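Local atomic coordinates of RNA silencing suppressor p19 (Carnation Italian ringspot virus, PDB entry 6BJV), a protein that suppresses RNA silencing in the plant host by binding short interfering RNAs as a homodimer, selecting them by the length of their duplex region. Residues Ser94-Ala99 against Arg128-Leu133. Numbering follows the deposited sequence.
Sequences SVNYAA and RTLQHL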
ATOM      1  N   SER A  94       2.001  20.201  -4.139  1.00 65.19           N
ATOM      2  CA  SER A  94       0.583  20.157  -4.474  1.00 63.53           C
ATOM      3  C   SER A  94      -0.209  19.375  -3.436  1.00 63.59           C
ATOM      4  O   SER A  94      -1.366  19.706  -3.159  1.00 63.34           O
ATOM      5  CB  SER A  94       0.391  19.540  -5.861  1.00 61.71           C
ATOM      6  OG  SER A  94       0.790  18.180  -5.873  1.00 60.24           O
ATOM      7  N   VAL A  95       0.392  18.340  -2.852  1.00 58.31           N
ATOM      8  CA  VAL A  95      -0.298  17.553  -1.835  1.00 58.85           C
ATOM      9  C   VAL A  95      -0.277  18.272  -0.491  1.00 61.81           C
ATOM     10  O   VAL A  95      -1.291  18.319   0.213  1.00 62.84           O
ATOM     11  CB  VAL A  95       0.316  16.141  -1.747  1.00 55.49           C
ATOM     12  CG1 VAL A  95       1.817  16.198  -1.517  1.00 54.99           C
ATOM     13  CG2 VAL A  95      -0.358  15.319  -0.654  1.00 54.20           C
ATOM     14  N   ASN A  96       0.866  18.847  -0.112  1.00 68.82           N
ATOM     15  CA  ASN A  96       0.917  19.631   1.118  1.00 71.95           C
ATOM     16  C   ASN A  96      -0.008  20.838   1.028  1.00 73.54           C
ATOM     17  O   ASN A  96      -0.745  21.139   1.975  1.00 75.29           O
ATOM     18  CB  ASN A  96       2.352  20.074   1.402  1.00 72.45           C
ATOM     19  CG  ASN A  96       3.221  18.943   1.923  1.00 70.80           C
ATOM     20  OD1 ASN A  96       2.733  18.014   2.569  1.00 69.17           O
ATOM     21  ND2 ASN A  96       4.520  19.020   1.649  1.00 70.81           N
ATOM     22  N   TYR A  97       0.017  21.539  -0.106  1.00 77.96           N
ATOM     23  CA  TYR A  97      -0.893  22.660  -0.315  1.00 77.87           C
ATOM     24  C   TYR A  97      -2.341  22.225  -0.129  1.00 76.48           C
ATOM     25  O   TYR A  97      -3.101  22.850   0.619  1.00 77.57           O
ATOM     26  CB  TYR A  97      -0.670  23.240  -1.713  1.00 77.66           C
ATOM     27  CG  TYR A  97      -1.503  24.460  -2.031  1.00 81.02           C
ATOM     28  CD1 TYR A  97      -1.093  25.727  -1.640  1.00 87.62           C
ATOM     29  CD2 TYR A  97      -2.691  24.346  -2.743  1.00 79.54           C
ATOM     30  CE1 TYR A  97      -1.848  26.845  -1.936  1.00 91.66           C
ATOM     31  CE2 TYR A  97      -3.453  25.457  -3.044  1.00 83.51           C
ATOM     32  CZ  TYR A  97      -3.024  26.704  -2.642  1.00 89.37           C
ATOM     33  OH  TYR A  97      -3.780  27.815  -2.937  1.00 93.78           O
ATOM     34  N   ALA A  98      -2.742  21.144  -0.803  1.00 59.62           N
ATOM     35  CA  ALA A  98      -4.099  20.632  -0.639  1.00 57.71           C
ATOM     36  C   ALA A  98      -4.318  20.098   0.770  1.00 58.78           C
ATOM     37  O   ALA A  98      -5.407  20.247   1.336  1.00 57.98           O
ATOM     38  CB  ALA A  98      -4.377  19.544  -1.677  1.00 55.66           C
ATOM     39  N   ALA A  99      -3.293  19.475   1.355  1.00 56.96           N
ATOM     40  CA  ALA A  99      -3.428  18.930   2.702  1.00 59.00           C
ATOM     41  C   ALA A  99      -3.704  20.033   3.716  1.00 60.79           C
ATOM     42  O   ALA A  99      -4.538  19.869   4.614  1.00 60.97           O
ATOM     43  CB  ALA A  99      -2.165  18.158   3.081  1.00 60.43           C
ATOM     44  N   ARG A 128       0.316  13.522  10.478  1.00 59.42           N
ATOM     45  CA  ARG A 128       1.572  14.105  10.934  1.00 62.90           C
ATOM     46  C   ARG A 128       2.779  13.542  10.199  1.00 63.50           C
ATOM     47  O   ARG A 128       3.863  14.132  10.273  1.00 66.56           O
ATOM     48  CB  ARG A 128       1.744  13.886  12.437  1.00 66.93           C
ATOM     49  CG  ARG A 128       0.789  14.710  13.280  1.00 69.30           C
ATOM     50  CD  ARG A 128       0.705  14.195  14.704  1.00 73.17           C
ATOM     51  NE  ARG A 128      -0.204  14.996  15.517  1.00 76.03           N
ATOM     52  CZ  ARG A 128      -0.709  14.607  16.683  1.00 79.34           C
ATOM     53  NH1 ARG A 128      -0.404  13.416  17.183  1.00 80.31           N
ATOM     54  NH2 ARG A 128      -1.528  15.408  17.349  1.00 82.29           N
ATOM     55  N   THR A 129       2.623  12.415   9.506  1.00 63.93           N
ATOM     56  CA  THR A 129       3.690  11.827   8.710  1.00 64.64           C
ATOM     57  C   THR A 129       3.466  12.034   7.217  1.00 62.43           C
ATOM     58  O   THR A 129       4.025  11.294   6.401  1.00 63.01           O
ATOM     59  CB  THR A 129       3.826  10.334   9.020  1.00 65.16           C
ATOM     60  OG1 THR A 129       2.589   9.665   8.744  1.00 61.99           O
ATOM     61  CG2 THR A 129       4.206  10.119  10.481  1.00 68.59           C
ATOM     62  N   LEU A 130       2.660  13.032   6.844  1.00 58.96           N
ATOM     63  CA  LEU A 130       2.336  13.240   5.437  1.00 58.05           C
ATOM     64  C   LEU A 130       3.598  13.454   4.610  1.00 59.94           C
ATOM     65  O   LEU A 130       3.785  12.818   3.566  1.00 59.85           O
ATOM     66  CB  LEU A 130       1.386  14.428   5.290  1.00 57.31           C
ATOM     67  CG  LEU A 130       0.937  14.756   3.864  1.00 56.32           C
ATOM     68  CD1 LEU A 130       0.168  13.594   3.247  1.00 54.17           C
ATOM     69  CD2 LEU A 130       0.094  16.014   3.858  1.00 57.01           C
ATOM     70  N   GLN A 131       4.481  14.348   5.064  1.00 73.66           N
ATOM     71  CA  GLN A 131       5.739  14.575   4.360  1.00 75.13           C
ATOM     72  C   GLN A 131       6.462  13.267   4.073  1.00 75.84           C
ATOM     73  O   GLN A 131       7.164  13.153   3.062  1.00 77.08           O
ATOM     74  CB  GLN A 131       6.636  15.500   5.183  1.00 78.44           C
ATOM     75  CG  GLN A 131       7.105  14.890   6.496  1.00 80.15           C
ATOM     76  CD  GLN A 131       7.648  15.922   7.463  1.00 84.24           C
ATOM     77  OE1 GLN A 131       8.726  16.481   7.256  1.00 87.75           O
ATOM     78  NE2 GLN A 131       6.901  16.182   8.529  1.00 84.23           N
ATOM     79  N   HIS A 132       6.301  12.271   4.945  1.00 57.55           N
ATOM     80  CA  HIS A 132       6.954  10.983   4.743  1.00 58.22           C
ATOM     81  C   HIS A 132       6.165  10.105   3.777  1.00 55.28           C
ATOM     82  O   HIS A 132       6.758   9.413   2.942  1.00 55.97           O
ATOM     83  CB  HIS A 132       7.134  10.278   6.087  1.00 59.78           C
ATOM     84  CG  HIS A 132       7.787  11.132   7.130  1.00 63.16           C
ATOM     85  ND1 HIS A 132       7.082  12.019   7.914  1.00 62.88           N
ATOM     86  CD2 HIS A 132       9.083  11.244   7.510  1.00 67.25           C
ATOM     87  CE1 HIS A 132       7.913  12.635   8.737  1.00 66.85           C
ATOM     88  NE2 HIS A 132       9.133  12.182   8.511  1.00 69.37           N
ATOM     89  N   LEU A 133       4.834  10.120   3.872  1.00 55.57           N
ATOM     90  CA  LEU A 133       4.022   9.377   2.914  1.00 54.52           C
ATOM     91  C   LEU A 133       4.318   9.825   1.489  1.00 56.09           C
ATOM     92  O   LEU A 133       4.336   9.005   0.564  1.00 55.74           O
ATOM     93  CB  LEU A 133       2.537   9.556   3.228  1.00 51.77           C
ATOM     94  CG  LEU A 133       2.078   9.251   4.656  1.00 50.95           C
ATOM     95  CD1 LEU A 133       0.566   9.379   4.759  1.00 48.21           C
ATOM     96  CD2 LEU A 133       2.528   7.873   5.108  1.00 51.59           C
TER
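Leu130 meets Val95, Asn96 and Ala99 in a small, mostly buried apolar contact between two helices on one side of the antiparallel sheet of the p19 core. Residues 94-99 belong to helix 92-99, and Leu130 opens helix 130-144. The strands 109-116 and 119-126 lie between them in sequence. The nearest atom of the contact is about 5 Å from the bound RNA. The closest CA atoms, of Asn96 and Gln131, are 7.7 Å apart, and Leu130 reaches across beside them. Leu130 CG stands anti to the backbone N (chi1 -179°), which carries the branch toward helix 92-99; CD2 reaches farther across than CD1. Leu130 CD2 takes the tighter place: it lies 3.2 Å from Ala99 CB, closer than usual for two carbons. Leu130 CD1 sits more loosely, 4.3 Å from Val95 CG2. Asn96 runs alongside Leu130, the two side chains pointing opposite ways. Asn96 OD1 comes 3.6 Å from Leu130 CD2, a van der Waals contact of the amide oxygen with a methyl. Strand 58-65 adds aromatic neighbours: Trp63 touches Val95 and Leu130, and Phe65 touches Val95 and Ala99. Nearby, Thr129, His132 and Leu133 pack on Gly118 and Val119 of the second subunit. The two helices are thus joined here by shape and apolar burial: Leu130 takes part in every side-chain contact between these two segments, and none of them is a hydrogen bond.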